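PDB 3TWO: mannitol dehydrogenase from Helicobacter pylori, which probably catalyses the zinc-dependent, NADP(H)-linked interconversion of cinnamyl alcohols and their aldehydes. Local coordinates for residues A39-S44 against T325-L330; E314-L319 against K334-Y339; N93-C98 against Q107-V112. One frame throughout, in Å; residues are numbered along the deposited sequence.

Contact 1: A39-S44 against T325-L330. With ZN (zinc ion), chain G; NDP (NADPH dihydro-nicotinamide-adenine-dinucleotide phosphate), chain F.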
loop_
_atom_site.group_PDB
_atom_site.type_symbol
_atom_site.label_atom_id
_atom_site.label_comp_id
_atom_site.label_asym_id
_atom_site.label_seq_id
_atom_site.Cartn_x
_atom_site.Cartn_y
_atom_site.Cartn_z
ATOM N N ALA B 39 -6.828 -32.552 9.860
ATOM C CA ALA B 39 -6.669 -31.696 8.698
ATOM C C ALA B 39 -7.662 -30.551 8.807
ATOM O O ALA B 39 -8.881 -30.776 8.752
ATOM C CB ALA B 39 -6.862 -32.463 7.416
ATOM N N GLY B 40 -7.126 -29.343 9.053
ATOM C CA GLY B 40 -7.909 -28.088 8.983
ATOM C C GLY B 40 -8.394 -27.785 7.580
ATOM O O GLY B 40 -7.708 -28.094 6.567
ATOM N N ILE B 41 -9.597 -27.197 7.505
ATOM C CA ILE B 41 -10.111 -26.698 6.241
ATOM C C ILE B 41 -9.925 -25.188 6.241
ATOM O O ILE B 41 -10.449 -24.518 7.107
ATOM C CB ILE B 41 -11.609 -27.007 6.111
ATOM C CG1 ILE B 41 -11.842 -28.523 6.049
ATOM C CG2 ILE B 41 -12.259 -26.208 4.930
ATOM C CD1 ILE B 41 -13.303 -28.850 5.988
ATOM N N CYS B 42 -9.177 -24.666 5.267
ATOM C CA CYS B 42 -8.968 -23.250 5.155
ATOM C C CYS B 42 -9.872 -22.773 3.972
ATOM O O CYS B 42 -10.116 -23.538 3.056
ATOM C CB CYS B 42 -7.484 -23.064 4.804
ATOM S SG CYS B 42 -7.057 -21.353 4.375
ATOM N N HIS B 43 -10.288 -21.519 3.962
ATOM C CA HIS B 43 -11.066 -20.993 2.800
ATOM C C HIS B 43 -10.246 -20.976 1.482
ATOM O O HIS B 43 -10.819 -20.995 0.399
ATOM C CB HIS B 43 -11.647 -19.595 3.096
ATOM C CG HIS B 43 -12.941 -19.283 2.396
ATOM N ND1 HIS B 43 -13.074 -19.261 1.016
ATOM C CD2 HIS B 43 -14.138 -18.868 2.892
ATOM C CE1 HIS B 43 -14.316 -18.919 0.694
ATOM N NE2 HIS B 43 -14.977 -18.657 1.815
ATOM N N SER B 44 -8.921 -20.938 1.589
ATOM C CA SER B 44 -8.044 -21.160 0.413
ATOM C C SER B 44 -8.332 -22.493 -0.241
ATOM O O SER B 44 -8.191 -22.635 -1.494
ATOM C CB SER B 44 -6.546 -21.146 0.826
ATOM O OG SER B 44 -6.242 -19.886 1.402
ATOM N N THR B 325 -20.502 -30.291 2.960
ATOM C CA THR B 325 -21.257 -29.503 3.909
ATOM C C THR B 325 -20.469 -28.366 4.529
ATOM O O THR B 325 -20.937 -27.248 4.557
ATOM C CB THR B 325 -21.863 -30.433 4.975
ATOM O OG1 THR B 325 -22.777 -31.287 4.269
ATOM C CG2 THR B 325 -22.615 -29.589 6.071
ATOM N N ALA B 326 -19.248 -28.622 4.981
ATOM C CA ALA B 326 -18.374 -27.545 5.507
ATOM C C ALA B 326 -18.209 -26.390 4.473
ATOM O O ALA B 326 -18.373 -25.217 4.831
ATOM C CB ALA B 326 -17.007 -28.086 5.920
ATOM N N TYR B 327 -17.889 -26.735 3.213
ATOM C CA TYR B 327 -17.667 -25.735 2.148
ATOM C C TYR B 327 -18.976 -24.944 1.892
ATOM O O TYR B 327 -18.962 -23.740 1.744
ATOM C CB TYR B 327 -17.265 -26.438 0.840
ATOM C CG TYR B 327 -15.798 -26.821 0.670
ATOM C CD1 TYR B 327 -14.987 -27.138 1.772
ATOM C CD2 TYR B 327 -15.214 -26.821 -0.621
ATOM C CE1 TYR B 327 -13.638 -27.465 1.599
ATOM C CE2 TYR B 327 -13.865 -27.153 -0.808
ATOM C CZ TYR B 327 -13.108 -27.502 0.304
ATOM O OH TYR B 327 -11.808 -27.815 0.133
ATOM N N HIS B 328 -20.102 -25.626 1.840
ATOM C CA HIS B 328 -21.371 -24.910 1.744
ATOM C C HIS B 328 -21.484 -23.862 2.879
ATOM O O HIS B 328 -21.734 -22.677 2.636
ATOM C CB HIS B 328 -22.572 -25.866 1.858
ATOM C CG HIS B 328 -23.877 -25.141 1.960
ATOM N ND1 HIS B 328 -24.501 -24.602 0.854
ATOM C CD2 HIS B 328 -24.632 -24.781 3.029
ATOM C CE1 HIS B 328 -25.602 -23.968 1.229
ATOM N NE2 HIS B 328 -25.713 -24.071 2.542
ATOM N N ASN B 329 -21.277 -24.317 4.113
ATOM C CA ASN B 329 -21.456 -23.461 5.287
ATOM C C ASN B 329 -20.537 -22.282 5.223
ATOM O O ASN B 329 -20.951 -21.158 5.488
ATOM C CB ASN B 329 -21.198 -24.269 6.529
ATOM C CG ASN B 329 -22.382 -25.131 6.887
ATOM O OD1 ASN B 329 -23.445 -24.967 6.316
ATOM N ND2 ASN B 329 -22.222 -26.006 7.877
ATOM N N LEU B 330 -19.303 -22.537 4.777
ATOM C CA LEU B 330 -18.281 -21.503 4.673
ATOM C C LEU B 330 -18.568 -20.485 3.579
ATOM O O LEU B 330 -18.037 -19.375 3.593
ATOM C CB LEU B 330 -16.889 -22.150 4.478
ATOM C CG LEU B 330 -16.233 -22.708 5.770
ATOM C CD1 LEU B 330 -15.132 -23.743 5.424
ATOM C CD2 LEU B 330 -15.691 -21.534 6.767
HETATM ZN ZN ZN G . -4.585 -21.481 4.023
HETATM P PA NDP F . -13.333 -18.370 6.468
HETATM O O1A NDP F . -14.594 -18.243 5.719
HETATM O O2A NDP F . -13.184 -18.868 7.955
HETATM O O5B NDP F . -13.571 -16.902 7.136
HETATM C C5B NDP F . -13.988 -15.688 6.310
HETATM C C4B NDP F . -14.753 -14.742 7.230
HETATM O O4B NDP F . -15.023 -13.384 6.684
HETATM C C3B NDP F . -16.115 -15.383 7.579
HETATM O O3B NDP F . -16.301 -15.260 9.040
HETATM C C2B NDP F . -17.117 -14.482 6.809
HETATM O O2B NDP F . -18.333 -14.477 7.582
HETATM C C1B NDP F . -16.461 -13.086 6.931
HETATM N N9A NDP F . -16.754 -12.194 5.787
HETATM C C8A NDP F . -16.972 -12.598 4.514
HETATM N N7A NDP F . -17.137 -11.504 3.788
HETATM C C5A NDP F . -17.027 -10.437 4.574
HETATM C C6A NDP F . -17.108 -9.075 4.351
HETATM N N6A NDP F . -17.362 -8.523 3.115
HETATM N N1A NDP F . -16.954 -8.291 5.412
HETATM C C2A NDP F . -16.695 -8.741 6.621
HETATM N N3A NDP F . -16.598 -10.026 6.859
HETATM C C4A NDP F . -16.778 -10.886 5.841
HETATM O O3 NDP F . -12.015 -17.849 5.774
HETATM P PN NDP F . -10.583 -18.072 6.257
HETATM O O1N NDP F . -10.299 -17.348 7.516
HETATM O O2N NDP F . -10.071 -19.535 6.185
HETATM O O5D NDP F . -9.791 -17.377 5.087
HETATM C C5D NDP F . -10.197 -15.974 4.708
HETATM C C4D NDP F . -9.461 -15.529 3.375
HETATM O O4D NDP F . -8.071 -15.595 3.748
HETATM C C3D NDP F . -9.647 -16.461 2.146
HETATM O O3D NDP F . -9.756 -15.632 0.956
HETATM C C2D NDP F . -8.351 -17.301 2.201
HETATM O O2D NDP F . -7.998 -17.727 0.931
HETATM C C1D NDP F . -7.344 -16.220 2.657
HETATM N N1N NDP F . -6.032 -16.760 3.150
HETATM C C2N NDP F . -4.852 -16.080 2.771
HETATM C C3N NDP F . -3.613 -16.530 3.196
HETATM C C7N NDP F . -2.370 -15.718 2.839
HETATM O O7N NDP F . -2.461 -14.515 2.543
HETATM N N7N NDP F . -1.218 -16.314 3.127
HETATM C C4N NDP F . -3.532 -17.704 3.981
HETATM C C5N NDP F . -4.713 -18.379 4.405
HETATM C C6N NDP F . -5.950 -17.931 3.990
HETATM P P2B NDP F . -19.757 -14.577 6.944
HETATM O O1X NDP F . -20.494 -15.756 7.814
HETATM O O2X NDP F . -20.394 -13.257 6.929
HETATM O O3X NDP F . -19.583 -15.172 5.480
#
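I41 fits its branched side chain against helix 323-331, where A326, Y327 and L330 receive it. Its CG2, anti to the backbone N, touches two side chains one turn apart, 3.8 Å from both Y327 CE1 and L330 CD1. The other branch runs out straight (chi2 177°), which carries CD1 to the methyl of A326, 3.8 Å from its CB. These apolar touches make up the buried, close-fitting part of the contact, and no hydrogen bond crosses it. Packing is looser at H43, whose ring meets the L330 carbonyl obliquely, NE2 3.6 Å from O. On the far side of the helix T325 is exposed to solvent and H328 and N329 are partly so. Past I41 the chain turns to the cofactor. H43 N donates a nearly straight bond (167°) to O2N of the NADPH diphosphate at 3.0 Å, while the imidazole edge faces O1A; L330 CD2 borders the same phosphate. S44 OG is hydrogen-bonded to O2D of the nicotinamide ribose at 2.8 Å. C42 SG binds the zinc ion at 2.5 Å and also accepts from S44 N (3.4 Å), which caps helix 43-49. H64 and C160 supply the other protein ligands of this metal, a Cys-His-Cys set consistent with the catalytic zinc site of medium-chain alcohol dehydrogenases.

Contact 2: E314-L319 against K334-Y339; sequences EIDLIL and KAKFRY. With NDP (NADPH dihydro-nicotinamide-adenine-dinucleotide phosphate), chain F.
R338 lies beside E314 and D316 where strands 315-318 and 338-342 run parallel, the two strands of a beta-alpha-beta unit whose connection is helix 323-331. Its backbone N and O both bond to the residues flanking I315: R338 N donates to E314 O at 3.0 Å, and R338 O accepts from D316 N at 2.8 Å. The side chains then alternate between the faces. On one, I315 places CG1 between its backbone N and carbonyl carbon (chi1 65°), a crowded position that turns CG2 toward R338 CB. On the other, I318 takes the same first torsion, and its CG2 meets Y339 CD2 obliquely at 3.8 Å; the Y339 hydroxyl is held by N329 of the connecting helix. D316 OD1 lies across the aliphatic part of K336, 3.7 Å from its CB, but the ammonium goes on to a salt bridge with D215. At the start of strand 315-318, E314 and F337 run side by side in the same direction, E314 CB 3.5 Å from F337 CD1, with carboxylate and ring planes almost perpendicular. E314 OE2 forms a long, weak ion pair with K194. F337 also meets F185 edge to face. R338 leaves the strand on a bent chain, chi2 -81°, and its NE is salt-bridged to E65, which should help fix the guanidinium's rotation. Edge-on and near its own plane, that group reaches the cofactor: NH1 donates to NADPH O2N at 2.8 Å, and NH2 makes a weak bond to the same oxygen at 3.2 Å.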
loop_
_atom_site.group_PDB
_atom_site.type_symbol
_atom_site.label_atom_id
_atom_site.label_comp_id
_atom_site.label_asym_id
_atom_site.label_seq_id
_atom_site.Cartn_x
_atom_site.Cartn_y
_atom_site.Cartn_z
ATOM N N GLU B 314 -10.562 -21.948 17.548
ATOM C CA GLU B 314 -11.875 -22.487 17.882
ATOM C C GLU B 314 -12.214 -23.438 16.729
ATOM O O GLU B 314 -12.303 -23.021 15.559
ATOM C CB GLU B 314 -12.877 -21.337 17.837
ATOM C CG GLU B 314 -12.597 -20.231 18.801
ATOM C CD GLU B 314 -12.790 -20.740 20.182
ATOM O OE1 GLU B 314 -13.895 -21.301 20.410
ATOM O OE2 GLU B 314 -11.848 -20.634 21.011
ATOM N N ILE B 315 -12.399 -24.704 17.034
ATOM C CA ILE B 315 -12.578 -25.678 15.956
ATOM C C ILE B 315 -13.822 -26.479 16.189
ATOM O O ILE B 315 -14.293 -26.602 17.332
ATOM C CB ILE B 315 -11.377 -26.648 15.803
ATOM C CG1 ILE B 315 -11.251 -27.517 17.067
ATOM C CG2 ILE B 315 -10.082 -25.854 15.679
ATOM C CD1 ILE B 315 -11.333 -28.939 16.777
ATOM N N ASP B 316 -14.344 -27.003 15.080
ATOM C CA ASP B 316 -15.406 -27.973 15.082
ATOM C C ASP B 316 -14.932 -29.204 14.302
ATOM O O ASP B 316 -14.653 -29.095 13.120
ATOM C CB ASP B 316 -16.642 -27.367 14.391
ATOM C CG ASP B 316 -17.335 -26.300 15.249
ATOM O OD1 ASP B 316 -17.423 -25.108 14.811
ATOM O OD2 ASP B 316 -17.787 -26.622 16.392
ATOM N N LEU B 317 -14.906 -30.349 14.969
ATOM C CA LEU B 317 -14.451 -31.615 14.414
ATOM C C LEU B 317 -15.485 -32.261 13.525
ATOM O O LEU B 317 -16.575 -32.515 13.958
ATOM C CB LEU B 317 -14.236 -32.653 15.532
ATOM C CG LEU B 317 -12.896 -32.657 16.226
ATOM C CD1 LEU B 317 -12.862 -33.837 17.277
ATOM C CD2 LEU B 317 -11.787 -32.787 15.185
ATOM N N ILE B 318 -15.095 -32.587 12.317
ATOM C CA ILE B 318 -15.954 -33.277 11.375
ATOM C C ILE B 318 -15.219 -34.459 10.734
ATOM O O ILE B 318 -14.023 -34.748 11.086
ATOM C CB ILE B 318 -16.467 -32.299 10.308
ATOM C CG1 ILE B 318 -15.339 -31.698 9.465
ATOM C CG2 ILE B 318 -17.367 -31.175 10.963
ATOM C CD1 ILE B 318 -15.918 -30.896 8.219
ATOM N N LEU B 319 -15.910 -35.149 9.817
ATOM C CA LEU B 319 -15.311 -36.255 9.065
ATOM C C LEU B 319 -15.147 -35.870 7.592
ATOM O O LEU B 319 -15.757 -34.883 7.135
ATOM C CB LEU B 319 -16.102 -37.585 9.243
ATOM C CG LEU B 319 -16.237 -38.124 10.690
ATOM C CD1 LEU B 319 -17.132 -39.460 10.860
ATOM C CD2 LEU B 319 -14.828 -38.369 11.230
ATOM N N LYS B 334 -22.761 -19.633 7.120
ATOM C CA LYS B 334 -23.256 -20.518 8.174
ATOM C C LYS B 334 -22.144 -21.084 9.055
ATOM O O LYS B 334 -22.436 -21.866 9.905
ATOM C CB LYS B 334 -24.148 -21.697 7.609
ATOM C CG LYS B 334 -25.470 -21.237 6.890
ATOM C CD LYS B 334 -25.936 -22.343 5.917
ATOM C CE LYS B 334 -27.030 -21.889 4.893
ATOM N NZ LYS B 334 -27.661 -23.119 4.237
ATOM N N ALA B 335 -20.891 -20.671 8.892
ATOM C CA ALA B 335 -19.793 -21.379 9.556
ATOM C C ALA B 335 -19.528 -20.711 10.901
ATOM O O ALA B 335 -20.094 -19.633 11.183
ATOM C CB ALA B 335 -18.506 -21.411 8.661
ATOM N N LYS B 336 -18.717 -21.331 11.761
ATOM C CA LYS B 336 -18.415 -20.699 13.038
ATOM C C LYS B 336 -16.969 -20.172 12.930
ATOM O O LYS B 336 -16.746 -18.971 12.565
ATOM C CB LYS B 336 -18.632 -21.685 14.207
ATOM C CG LYS B 336 -18.785 -20.971 15.593
ATOM C CD LYS B 336 -18.361 -21.897 16.780
ATOM C CE LYS B 336 -18.218 -21.149 18.117
ATOM N NZ LYS B 336 -19.519 -20.448 18.435
ATOM N N PHE B 337 -15.992 -21.036 13.225
ATOM C CA PHE B 337 -14.605 -20.654 13.041
ATOM C C PHE B 337 -13.924 -21.679 12.132
ATOM O O PHE B 337 -14.229 -21.689 10.908
ATOM C CB PHE B 337 -13.916 -20.311 14.380
ATOM C CG PHE B 337 -14.630 -19.170 15.144
ATOM C CD1 PHE B 337 -15.422 -19.433 16.290
ATOM C CD2 PHE B 337 -14.553 -17.849 14.701
ATOM C CE1 PHE B 337 -16.053 -18.386 16.984
ATOM C CE2 PHE B 337 -15.198 -16.808 15.391
ATOM C CZ PHE B 337 -15.951 -17.096 16.549
ATOM N N ARG B 338 -13.054 -22.543 12.671
ATOM C CA ARG B 338 -12.405 -23.561 11.830
ATOM C C ARG B 338 -13.148 -24.874 11.920
ATOM O O ARG B 338 -13.556 -25.280 13.037
ATOM C CB ARG B 338 -10.908 -23.747 12.205
ATOM C CG ARG B 338 -9.962 -22.869 11.361
ATOM C CD ARG B 338 -9.702 -23.544 10.005
ATOM N NE ARG B 338 -8.685 -22.886 9.198
ATOM C CZ ARG B 338 -8.899 -21.842 8.396
ATOM N NH1 ARG B 338 -10.091 -21.247 8.371
ATOM N NH2 ARG B 338 -7.890 -21.351 7.687
ATOM N N TYR B 339 -13.300 -25.543 10.768
ATOM C CA TYR B 339 -13.619 -27.002 10.717
ATOM C C TYR B 339 -12.322 -27.803 10.670
ATOM O O TYR B 339 -11.325 -27.385 10.005
ATOM C CB TYR B 339 -14.460 -27.381 9.486
ATOM C CG TYR B 339 -15.883 -26.837 9.520
ATOM C CD1 TYR B 339 -16.239 -25.701 8.759
ATOM C CD2 TYR B 339 -16.858 -27.422 10.333
ATOM C CE1 TYR B 339 -17.551 -25.205 8.788
ATOM C CE2 TYR B 339 -18.160 -26.930 10.385
ATOM C CZ TYR B 339 -18.496 -25.841 9.612
ATOM O OH TYR B 339 -19.766 -25.357 9.678
HETATM P PA NDP F . -13.333 -18.370 6.468
HETATM O O1A NDP F . -14.594 -18.243 5.719
HETATM O O2A NDP F . -13.184 -18.868 7.955
HETATM O O5B NDP F . -13.571 -16.902 7.136
HETATM C C5B NDP F . -13.988 -15.688 6.310
HETATM C C4B NDP F . -14.753 -14.742 7.230
HETATM O O4B NDP F . -15.023 -13.384 6.684
HETATM C C3B NDP F . -16.115 -15.383 7.579
HETATM O O3B NDP F . -16.301 -15.260 9.040
HETATM C C2B NDP F . -17.117 -14.482 6.809
HETATM O O2B NDP F . -18.333 -14.477 7.582
HETATM C C1B NDP F . -16.461 -13.086 6.931
HETATM N N9A NDP F . -16.754 -12.194 5.787
HETATM C C8A NDP F . -16.972 -12.598 4.514
HETATM N N7A NDP F . -17.137 -11.504 3.788
HETATM C C5A NDP F . -17.027 -10.437 4.574
HETATM C C6A NDP F . -17.108 -9.075 4.351
HETATM N N6A NDP F . -17.362 -8.523 3.115
HETATM N N1A NDP F . -16.954 -8.291 5.412
HETATM C C2A NDP F . -16.695 -8.741 6.621
HETATM N N3A NDP F . -16.598 -10.026 6.859
HETATM C C4A NDP F . -16.778 -10.886 5.841
HETATM O O3 NDP F . -12.015 -17.849 5.774
HETATM P PN NDP F . -10.583 -18.072 6.257
HETATM O O1N NDP F . -10.299 -17.348 7.516
HETATM O O2N NDP F . -10.071 -19.535 6.185
HETATM O O5D NDP F . -9.791 -17.377 5.087
HETATM C C5D NDP F . -10.197 -15.974 4.708
HETATM C C4D NDP F . -9.461 -15.529 3.375
HETATM O O4D NDP F . -8.071 -15.595 3.748
HETATM C C3D NDP F . -9.647 -16.461 2.146
HETATM O O3D NDP F . -9.756 -15.632 0.956
HETATM C C2D NDP F . -8.351 -17.301 2.201
HETATM O O2D NDP F . -7.998 -17.727 0.931
HETATM C C1D NDP F . -7.344 -16.220 2.657
HETATM N N1N NDP F . -6.032 -16.760 3.150
HETATM C C2N NDP F . -4.852 -16.080 2.771
HETATM C C3N NDP F . -3.613 -16.530 3.196
HETATM C C7N NDP F . -2.370 -15.718 2.839
HETATM O O7N NDP F . -2.461 -14.515 2.543
HETATM N N7N NDP F . -1.218 -16.314 3.127
HETATM C C4N NDP F . -3.532 -17.704 3.981
HETATM C C5N NDP F . -4.713 -18.379 4.405
HETATM C C6N NDP F . -5.950 -17.931 3.990
HETATM P P2B NDP F . -19.757 -14.577 6.944
HETATM O O1X NDP F . -20.494 -15.756 7.814
HETATM O O2X NDP F . -20.394 -13.257 6.929
HETATM O O3X NDP F . -19.583 -15.172 5.480
#

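Contact 3: N93-C98 against Q107-V112; sequences NSCKAC and QFCTKV. With ZN (zinc ion), chain H.
The structural-zinc lobe of the medium-chain dehydrogenase family brings C95 and C98 against C109, three thiolates that share one zinc ion with C101 of helix 99-102. Their SG atoms stand 2.4, 2.2 and 2.3 Å from the metal in the order C95, C98, C109. The cysteines arrive by different torsions. C95 and C98 both place sulfur between the backbone N and the carbonyl carbon, whereas C109 points SG anti to its N (chi1 180°), which brings it up to C95 N of the other segment. There the C109 sulfur is gripped three times: by the zinc, by C95 N across the contact at 3.3 Å (angle 153°), and by K111 N within its own turn. C95 SG is treated in a similar way, accepting from A97 N at 3.1 Å. Such N-H...S bonds, usual in Cys4 zinc sites, would probably draw off some of the negative charge gathered on four sulfurs. C98 SG in turn caps the start of helix 99-102, the element that delivers C101. Beside the metal, S94 CB rests 3.8 Å from C109 CB, and the S94 hydroxyl is bonded to Y142. Residues C109 to V112 form a type I beta turn, which lays V112 alongside N93; V112 CA makes a C-H...O contact with N93 O. On the side of residues 93-98 away from the turn, K96 curls back over its own loop. Its NZ bonds N93 OD1 in the carbonyl plane at 2.8 Å and S94 O nearly end-on, tying the first residues of the loop together. F108 packs on H282 of the second subunit.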
loop_
_atom_site.group_PDB
_atom_site.type_symbol
_atom_site.label_atom_id
_atom_site.label_comp_id
_atom_site.label_asym_id
_atom_site.label_seq_id
_atom_site.Cartn_x
_atom_site.Cartn_y
_atom_site.Cartn_z
ATOM N N ASN B 93 8.207 -27.740 -0.072
ATOM C CA ASN B 93 9.551 -27.695 -0.700
ATOM C C ASN B 93 9.804 -26.326 -1.324
ATOM O O ASN B 93 8.825 -25.582 -1.525
ATOM C CB ASN B 93 9.690 -28.769 -1.779
ATOM C CG ASN B 93 11.066 -29.436 -1.741
ATOM O OD1 ASN B 93 12.015 -28.851 -1.238
ATOM N ND2 ASN B 93 11.146 -30.708 -2.170
ATOM N N SER B 94 11.095 -25.989 -1.568
ATOM C CA SER B 94 11.523 -24.771 -2.266
ATOM C C SER B 94 12.961 -24.963 -2.735
ATOM O O SER B 94 13.528 -26.008 -2.478
ATOM C CB SER B 94 11.389 -23.508 -1.382
ATOM O OG SER B 94 12.255 -23.549 -0.246
ATOM N N CYS B 95 13.570 -23.958 -3.373
ATOM C CA CYS B 95 14.814 -24.238 -4.137
ATOM C C CYS B 95 16.011 -24.239 -3.173
ATOM O O CYS B 95 17.008 -24.894 -3.432
ATOM C CB CYS B 95 15.066 -23.247 -5.304
ATOM S SG CYS B 95 15.829 -21.675 -4.749
ATOM N N LYS B 96 15.860 -23.530 -2.054
ATOM C CA LYS B 96 16.868 -23.527 -0.980
ATOM C C LYS B 96 18.130 -22.796 -1.458
ATOM O O LYS B 96 19.167 -22.881 -0.827
ATOM C CB LYS B 96 17.240 -24.954 -0.484
ATOM C CG LYS B 96 16.077 -25.952 -0.214
ATOM C CD LYS B 96 16.658 -27.366 0.082
ATOM C CE LYS B 96 15.608 -28.493 0.102
ATOM N NZ LYS B 96 14.778 -28.492 -1.191
ATOM N N ALA B 97 18.054 -22.086 -2.572
ATOM C CA ALA B 97 19.234 -21.406 -3.075
ATOM C C ALA B 97 19.012 -19.941 -3.422
ATOM O O ALA B 97 19.958 -19.274 -3.778
ATOM C CB ALA B 97 19.855 -22.174 -4.262
ATOM N N CYS B 98 17.810 -19.416 -3.239
ATOM C CA CYS B 98 17.501 -18.042 -3.604
ATOM C C CYS B 98 17.376 -17.086 -2.384
ATOM O O CYS B 98 17.494 -17.485 -1.208
ATOM C CB CYS B 98 16.204 -18.011 -4.435
ATOM S SG CYS B 98 14.698 -18.352 -3.343
ATOM N N GLN B 107 8.055 -19.072 1.106
ATOM C CA GLN B 107 6.748 -18.908 0.424
ATOM C C GLN B 107 6.840 -18.027 -0.793
ATOM O O GLN B 107 5.954 -18.084 -1.591
ATOM C CB GLN B 107 5.612 -18.361 1.338
ATOM C CG GLN B 107 5.735 -16.840 1.731
ATOM C CD GLN B 107 6.583 -16.616 2.966
ATOM O OE1 GLN B 107 7.481 -17.411 3.264
ATOM N NE2 GLN B 107 6.284 -15.535 3.719
ATOM N N PHE B 108 7.901 -17.231 -0.930
ATOM C CA PHE B 108 8.114 -16.405 -2.098
ATOM C C PHE B 108 9.131 -17.006 -3.067
ATOM O O PHE B 108 9.418 -16.402 -4.082
ATOM C CB PHE B 108 8.548 -14.964 -1.714
ATOM C CG PHE B 108 7.524 -14.226 -0.921
ATOM C CD1 PHE B 108 7.754 -13.922 0.419
ATOM C CD2 PHE B 108 6.344 -13.834 -1.516
ATOM C CE1 PHE B 108 6.787 -13.236 1.182
ATOM C CE2 PHE B 108 5.336 -13.144 -0.763
ATOM C CZ PHE B 108 5.570 -12.863 0.601
ATOM N N CYS B 109 9.690 -18.178 -2.755
ATOM C CA CYS B 109 10.560 -18.853 -3.698
ATOM C C CYS B 109 9.803 -19.092 -5.020
ATOM O O CYS B 109 8.672 -19.570 -5.033
ATOM C CB CYS B 109 11.048 -20.202 -3.163
ATOM S SG CYS B 109 12.139 -21.094 -4.327
ATOM N N THR B 110 10.462 -18.822 -6.150
ATOM C CA THR B 110 9.774 -19.053 -7.443
ATOM C C THR B 110 9.577 -20.570 -7.717
ATOM O O THR B 110 8.765 -20.936 -8.566
ATOM C CB THR B 110 10.492 -18.326 -8.667
ATOM O OG1 THR B 110 11.735 -18.954 -8.893
ATOM C CG2 THR B 110 10.736 -16.800 -8.406
ATOM N N LYS B 111 10.247 -21.457 -6.975
ATOM C CA LYS B 111 10.024 -22.884 -7.152
ATOM C C LYS B 111 9.430 -23.528 -5.907
ATOM O O LYS B 111 9.556 -24.748 -5.684
ATOM C CB LYS B 111 11.322 -23.575 -7.566
ATOM C CG LYS B 111 11.958 -23.032 -8.878
ATOM C CD LYS B 111 13.175 -23.924 -9.173
ATOM C CE LYS B 111 13.634 -23.868 -10.638
ATOM N NZ LYS B 111 13.993 -22.466 -11.105
ATOM N N VAL B 112 8.765 -22.690 -5.101
ATOM C CA VAL B 112 7.996 -23.161 -3.968
ATOM C C VAL B 112 6.999 -24.240 -4.458
ATOM O O VAL B 112 6.406 -24.113 -5.520
ATOM C CB VAL B 112 7.248 -21.976 -3.208
ATOM C CG1 VAL B 112 6.282 -21.168 -4.197
ATOM C CG2 VAL B 112 6.508 -22.511 -2.003
HETATM ZN ZN ZN H . 14.225 -20.545 -3.415
#

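Overall arrangement
Contacts 1 and 2 interlock: helix 323-331, which I41 packs against, is the connection between the two strands of contact 2, and their centres are 8 Å apart. They touch directly: N329 and K334 are probably hydrogen-bonded, N329 O to K334 N 2.9 Å, and R338 CD packs on I41 O. Both contacts bond the same diphosphate oxygen of NADPH, O2N; contact 1 alone adds a ligand of the nearby zinc. Contact 3 stands apart on the opposite side of the chain's centre, its centre 28 Å from contact 1 and 32 Å from contact 2. It holds the second zinc, and the side chain of V112 remains about 11 Å from the cofactor.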